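PDB 2YIH: CEL44C from Paenibacillus polymyxa, which hydrolyses the beta-1,4-glucan backbone of xyloglucan as the family 44 glycoside hydrolase part of a longer multidomain protein, and probably also cleaves cellulose-like glucans. Local coordinates for residues 54-59 against 150-155; 108-113 against 157-162. The protein carries 8 engineered substitutions. All blocks are in the same frame, centred on the assembly; numbering follows the deposited sequence.

From the N terminus, residues 54-59 come first, in the loop after helix 48-51 and before strand 60-61, within the connection that follows barrel strand 42-45. Residues 108-113 follow, running off the end of the next barrel strand, 105-110. A long excursion containing strands 115-117 and 135-139 then leads to residues 150-155, which close contact 1 on a calcium ion. Just beyond, residues 157-162 turn into helix 159-170 and close contact 2. The two closures therefore cross: contact 1 ties together the long connections after two successive barrel strands, and contact 2 lays the helix against the second of these strands. Trp55 joins them, its indole touching Val157 and Phe162.

Contact 1. Residues 54-59 against 150-155; sequences NWENNM and PDLNDN. With CA (calcium ion), chain C.
A calcium ion is gripped by Glu56 from one segment and by Asp151 and Asp154 from the other. Glu56 chelates it with both carboxylate oxygens, OE1 at 2.4 Å. The Asp151 carbonyl O binds the ion at 2.3 Å, and Asp154 adds a single carboxylate oxygen, OD1. Two waters and the carbonyl of Tyr156 bring the count to seven oxygens. Because the ion draws them together, Glu56 OE1 and Asp151 O sit only 3.2 Å apart without a proton between them, and the cation probably offsets the negative charge of the carboxylates. Asp154 also steadies both waters: one donates to its OD2 at 2.7 Å, the other to its backbone O. With its CG between the backbone N and the carbonyl carbon (chi1 67°), Asp154 turns its carboxylate in to the ion.

The CB of Asp151 points away from residues 54-59, and its carboxylate serves its own loop. Its OD1 takes the backbone N-H of Asn153 nearly along the C-O axis, an Asx turn that starts at the residue of the metal-binding carbonyl. A second Asx turn leads into Glu56, whose N donates to Asn54 OD1 at 2.9 Å.

Beside the ion the packing is apolar. Pro150 lays CG over a face of the Trp55 six-membered ring, 4.0 Å from its centroid, as a CH-pi contact. The extended stem of Glu56 slides past this proline, while Leu152 brings CD2 to within 3.7 Å of Glu56 CB. Phe162 and Phe165 of helix 159-170 also meet the indole. A bidentate glutamate, backbone carbonyls and waters are characteristic of structural calcium sites; this one joins the loops before strands 60-61 and 156-158, in the connections following two successive strands of the family 44 TIM barrel.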
loop_
_atom_site.group_PDB
_atom_site.type_symbol
_atom_site.label_atom_id
_atom_site.label_comp_id
_atom_site.label_asym_id
_atom_site.label_seq_id
_atom_site.Cartn_x
_atom_site.Cartn_y
_atom_site.Cartn_z
ATOM N N ASN A 54 15.580 15.428 4.353
ATOM C CA ASN A 54 16.770 15.980 3.716
ATOM C C ASN A 54 17.806 14.859 3.670
ATOM O O ASN A 54 18.307 14.434 4.702
ATOM C CB ASN A 54 17.278 17.116 4.612
ATOM C CG ASN A 54 18.563 17.747 4.093
ATOM O OD1 ASN A 54 19.259 17.158 3.259
ATOM N ND2 ASN A 54 18.883 18.960 4.581
ATOM N N TRP A 55 18.096 14.335 2.485
ATOM C CA TRP A 55 19.022 13.193 2.407
ATOM C C TRP A 55 20.439 13.511 2.880
ATOM O O TRP A 55 21.202 12.601 3.273
ATOM C CB TRP A 55 19.042 12.629 0.987
ATOM C CG TRP A 55 19.912 13.403 -0.005
ATOM C CD1 TRP A 55 19.523 14.496 -0.743
ATOM C CD2 TRP A 55 21.234 13.043 -0.479
ATOM N NE1 TRP A 55 20.551 14.879 -1.596
ATOM C CE2 TRP A 55 21.613 14.015 -1.442
ATOM C CE3 TRP A 55 22.138 12.008 -0.168
ATOM C CZ2 TRP A 55 22.845 13.984 -2.092
ATOM C CZ3 TRP A 55 23.387 11.981 -0.816
ATOM C CH2 TRP A 55 23.717 12.957 -1.779
ATOM N N GLU A 56 20.842 14.783 2.755
ATOM C CA GLU A 56 22.214 15.156 3.086
ATOM C C GLU A 56 22.521 14.966 4.551
ATOM O O GLU A 56 23.647 14.560 4.898
ATOM C CB GLU A 56 22.544 16.600 2.657
ATOM C CG GLU A 56 22.255 16.881 1.170
ATOM C CD GLU A 56 22.622 18.302 0.802
ATOM O OE1 GLU A 56 22.708 19.171 1.712
ATOM O OE2 GLU A 56 22.845 18.553 -0.388
ATOM N N ASN A 57 21.561 15.294 5.420
ATOM C CA ASN A 57 21.793 15.199 6.868
ATOM C C ASN A 57 20.829 14.261 7.592
ATOM O O ASN A 57 20.914 14.126 8.796
ATOM C CB ASN A 57 21.793 16.599 7.517
ATOM C CG ASN A 57 20.454 17.333 7.392
ATOM O OD1 ASN A 57 19.459 16.779 6.971
ATOM N ND2 ASN A 57 20.432 18.600 7.798
ATOM N N ASN A 58 19.878 13.685 6.841
ATOM C CA ASN A 58 18.844 12.763 7.393
ATOM C C ASN A 58 17.799 13.393 8.300
ATOM O O ASN A 58 17.015 12.679 8.912
ATOM C CB ASN A 58 19.449 11.521 8.060
ATOM C CG ASN A 58 20.308 10.726 7.110
ATOM O OD1 ASN A 58 19.800 10.116 6.152
ATOM N ND2 ASN A 58 21.628 10.736 7.349
ATOM N N MET A 59 17.780 14.724 8.375
ATOM C CA MET A 59 16.775 15.431 9.158
ATOM C C MET A 59 15.441 15.447 8.435
ATOM O O MET A 59 15.366 15.342 7.193
ATOM C CB MET A 59 17.242 16.872 9.492
ATOM C CG MET A 59 18.551 16.906 10.337
ATOM S SD MET A 59 18.334 16.035 11.933
ATOM C CE MET A 59 19.145 14.484 11.612
ATOM N N PRO A 150 27.610 15.310 -0.529
ATOM C CA PRO A 150 26.986 16.569 -0.963
ATOM C C PRO A 150 27.423 17.765 -0.130
ATOM O O PRO A 150 27.947 17.610 0.985
ATOM C CB PRO A 150 25.486 16.308 -0.763
ATOM C CG PRO A 150 25.439 15.290 0.389
ATOM C CD PRO A 150 26.626 14.385 0.088
ATOM N N ASP A 151 27.195 18.957 -0.677
ATOM C CA ASP A 151 27.592 20.186 0.007
ATOM C C ASP A 151 26.628 20.416 1.165
ATOM O O ASP A 151 25.452 20.705 0.944
ATOM C CB ASP A 151 27.525 21.348 -0.993
ATOM C CG ASP A 151 28.171 22.611 -0.472
ATOM O OD1 ASP A 151 28.198 22.827 0.757
ATOM O OD2 ASP A 151 28.618 23.408 -1.323
ATOM N N LEU A 152 27.149 20.356 2.389
ATOM C CA LEU A 152 26.321 20.566 3.583
ATOM C C LEU A 152 26.141 22.046 3.959
ATOM O O LEU A 152 25.352 22.379 4.857
ATOM C CB LEU A 152 26.918 19.805 4.771
ATOM C CG LEU A 152 27.126 18.296 4.564
ATOM C CD1 LEU A 152 27.773 17.698 5.813
ATOM C CD2 LEU A 152 25.775 17.602 4.254
ATOM N N ASN A 153 26.877 22.924 3.285
ATOM C CA ASN A 153 26.979 24.319 3.704
ATOM C C ASN A 153 26.152 25.278 2.862
ATOM O O ASN A 153 26.075 26.495 3.158
ATOM C CB ASN A 153 28.433 24.775 3.734
ATOM C CG ASN A 153 29.220 24.068 4.790
ATOM O OD1 ASN A 153 30.340 23.634 4.546
ATOM N ND2 ASN A 153 28.608 23.855 5.941
ATOM N N ASP A 154 25.499 24.747 1.833
ATOM C CA ASP A 154 24.666 25.600 0.991
ATOM C C ASP A 154 23.196 25.471 1.395
ATOM O O ASP A 154 22.868 24.786 2.373
ATOM C CB ASP A 154 24.893 25.320 -0.516
ATOM C CG ASP A 154 24.426 23.943 -0.941
ATOM O OD1 ASP A 154 23.820 23.237 -0.098
ATOM O OD2 ASP A 154 24.616 23.600 -2.138
ATOM N N ASN A 155 22.316 26.133 0.657
ATOM C CA ASN A 155 20.897 26.152 1.034
ATOM C C ASN A 155 20.040 25.220 0.190
ATOM O O ASN A 155 18.818 25.417 0.098
ATOM C CB ASN A 155 20.354 27.586 0.882
ATOM C CG ASN A 155 19.079 27.824 1.678
ATOM O OD1 ASN A 155 18.927 27.360 2.817
ATOM N ND2 ASN A 155 18.125 28.522 1.050
HETATM CA CA CA C . 23.264 20.947 0.193
HETATM O O HOH W 1 24.108 20.933 -2.119
HETATM O O HOH W 2 22.743 21.989 2.277
#

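Contact 2. Residues 108-113 against 157-162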
loop_
_atom_site.group_PDB
_atom_site.type_symbol
_atom_site.label_atom_id
_atom_site.label_comp_id
_atom_site.label_asym_id
_atom_site.label_seq_id
_atom_site.Cartn_x
_atom_site.Cartn_y
_atom_site.Cartn_z
ATOM N N VAL A 108 10.908 4.388 -2.537
ATOM C CA VAL A 108 11.501 5.488 -1.785
ATOM C C VAL A 108 10.842 6.835 -2.189
ATOM O O VAL A 108 10.823 7.224 -3.357
ATOM C CB VAL A 108 13.017 5.529 -2.099
ATOM C CG1 VAL A 108 13.692 6.764 -1.482
ATOM C CG2 VAL A 108 13.700 4.215 -1.605
ATOM N N THR A 109 10.336 7.559 -1.208
ATOM C CA THR A 109 9.727 8.859 -1.489
ATOM C C THR A 109 10.797 9.921 -1.708
ATOM O O THR A 109 11.790 9.979 -0.955
ATOM C CB THR A 109 8.848 9.261 -0.292
ATOM O OG1 THR A 109 7.834 8.257 -0.140
ATOM C CG2 THR A 109 8.138 10.624 -0.503
ATOM N N LEU A 110 10.498 10.833 -2.637
ATOM C CA LEU A 110 11.379 11.983 -2.963
ATOM C C LEU A 110 10.573 13.223 -2.643
ATOM O O LEU A 110 9.334 13.179 -2.652
ATOM C CB LEU A 110 11.728 11.973 -4.457
ATOM C CG LEU A 110 12.540 10.733 -4.881
ATOM C CD1 LEU A 110 12.852 10.841 -6.363
ATOM C CD2 LEU A 110 13.830 10.676 -4.084
ATOM N N PRO A 111 11.254 14.339 -2.335
ATOM C CA PRO A 111 10.503 15.523 -1.845
ATOM C C PRO A 111 10.004 16.404 -3.011
ATOM O O PRO A 111 10.757 16.631 -3.972
ATOM C CB PRO A 111 11.571 16.306 -1.050
ATOM C CG PRO A 111 12.876 15.962 -1.782
ATOM C CD PRO A 111 12.722 14.489 -2.211
ATOM N N MET A 112 8.804 16.975 -2.871
ATOM C CA MET A 112 8.259 17.804 -3.947
ATOM C C MET A 112 7.520 19.046 -3.413
ATOM O O MET A 112 7.130 19.919 -4.176
ATOM C CB MET A 112 7.342 16.924 -4.832
ATOM C CG MET A 112 7.204 17.386 -6.235
ATOM S SD MET A 112 6.184 16.285 -7.242
ATOM C CE MET A 112 4.678 16.161 -6.271
ATOM N N ALA A 113 7.310 19.130 -2.103
ATOM C CA ALA A 113 6.546 20.255 -1.571
ATOM C C ALA A 113 7.348 21.550 -1.626
ATOM O O ALA A 113 6.757 22.641 -1.620
ATOM C CB ALA A 113 6.035 19.956 -0.121
ATOM N N VAL A 157 19.127 21.180 -1.631
ATOM C CA VAL A 157 19.289 19.731 -1.707
ATOM C C VAL A 157 18.871 19.368 -3.124
ATOM O O VAL A 157 17.883 19.882 -3.608
ATOM C CB VAL A 157 18.390 19.041 -0.651
ATOM C CG1 VAL A 157 18.336 17.590 -0.866
ATOM C CG2 VAL A 157 18.936 19.366 0.769
ATOM N N TYR A 158 19.677 18.568 -3.821
ATOM C CA TYR A 158 19.415 18.298 -5.230
ATOM C C TYR A 158 18.882 16.891 -5.370
ATOM O O TYR A 158 19.548 15.948 -4.990
ATOM C CB TYR A 158 20.728 18.401 -6.007
ATOM C CG TYR A 158 21.281 19.814 -6.032
ATOM C CD1 TYR A 158 20.655 20.794 -6.795
ATOM C CD2 TYR A 158 22.387 20.181 -5.234
ATOM C CE1 TYR A 158 21.146 22.103 -6.844
ATOM C CE2 TYR A 158 22.880 21.509 -5.246
ATOM C CZ TYR A 158 22.248 22.447 -6.057
ATOM O OH TYR A 158 22.753 23.734 -6.110
ATOM N N VAL A 159 17.709 16.725 -5.961
ATOM C CA VAL A 159 17.090 15.395 -5.916
ATOM C C VAL A 159 17.816 14.458 -6.872
ATOM O O VAL A 159 18.058 13.288 -6.530
ATOM C CB VAL A 159 15.590 15.433 -6.220
ATOM C CG1 VAL A 159 15.012 14.022 -6.087
ATOM C CG2 VAL A 159 14.875 16.363 -5.248
ATOM N N ASP A 160 18.203 14.941 -8.055
ATOM C CA ASP A 160 18.868 14.037 -8.986
ATOM C C ASP A 160 20.257 13.600 -8.503
ATOM O O ASP A 160 20.708 12.496 -8.817
ATOM C CB ASP A 160 18.847 14.556 -10.453
ATOM C CG ASP A 160 19.687 15.809 -10.674
ATOM O OD1 ASP A 160 20.122 16.486 -9.721
ATOM O OD2 ASP A 160 19.883 16.134 -11.867
ATOM N N GLU A 161 20.898 14.440 -7.694
ATOM C CA GLU A 161 22.147 14.088 -7.021
ATOM C C GLU A 161 21.927 12.913 -6.060
ATOM O O GLU A 161 22.749 12.004 -5.953
ATOM C CB GLU A 161 22.710 15.302 -6.273
ATOM C CG GLU A 161 24.093 15.025 -5.678
ATOM C CD GLU A 161 24.788 16.291 -5.250
ATOM O OE1 GLU A 161 24.247 17.005 -4.398
ATOM O OE2 GLU A 161 25.846 16.608 -5.832
ATOM N N PHE A 162 20.803 12.938 -5.367
ATOM C CA PHE A 162 20.490 11.854 -4.468
ATOM C C PHE A 162 20.237 10.564 -5.276
ATOM O O PHE A 162 20.660 9.464 -4.875
ATOM C CB PHE A 162 19.258 12.235 -3.659
ATOM C CG PHE A 162 18.758 11.122 -2.777
ATOM C CD1 PHE A 162 19.629 10.494 -1.879
ATOM C CD2 PHE A 162 17.453 10.681 -2.886
ATOM C CE1 PHE A 162 19.161 9.472 -1.050
ATOM C CE2 PHE A 162 16.985 9.645 -2.060
ATOM C CZ PHE A 162 17.845 9.079 -1.139
#
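Val159, in the first turn of helix 159-170, divides its two methyls between neighbours on residues 108-113. CG1, anti to the backbone N (chi1 -177°), lies 3.9 Å from Leu110 CD1, the two side chains crossing at a slant. Val159 CG2 faces Pro111 CG at 4.0 Å. With an alanine here both methyls go, and a gap would probably open between the helix start and the strand end, leaving Leu110 CD1 and the Pro111 ring without the methyls they pack on. Val138 and Leu215 also touch Val159.

This is the outer layer of a TIM barrel: strand 105-110 passes through helix 159-170 to the neighbouring parallel strand 181-184, a beta-alpha-beta crossover lengthened by the insertion before the helix. Three residues on, about one turn, Phe162 falls on the same helix face as Val159; its N bonds to Tyr158 O (3.3 Å) in the first helical turn. Phe162 meets the strand with its ring edge: Leu110 CD2 lies in the ring plane, 3.8 Å from Phe162 CD2, and Val108 CG1 comes more loosely to the same edge.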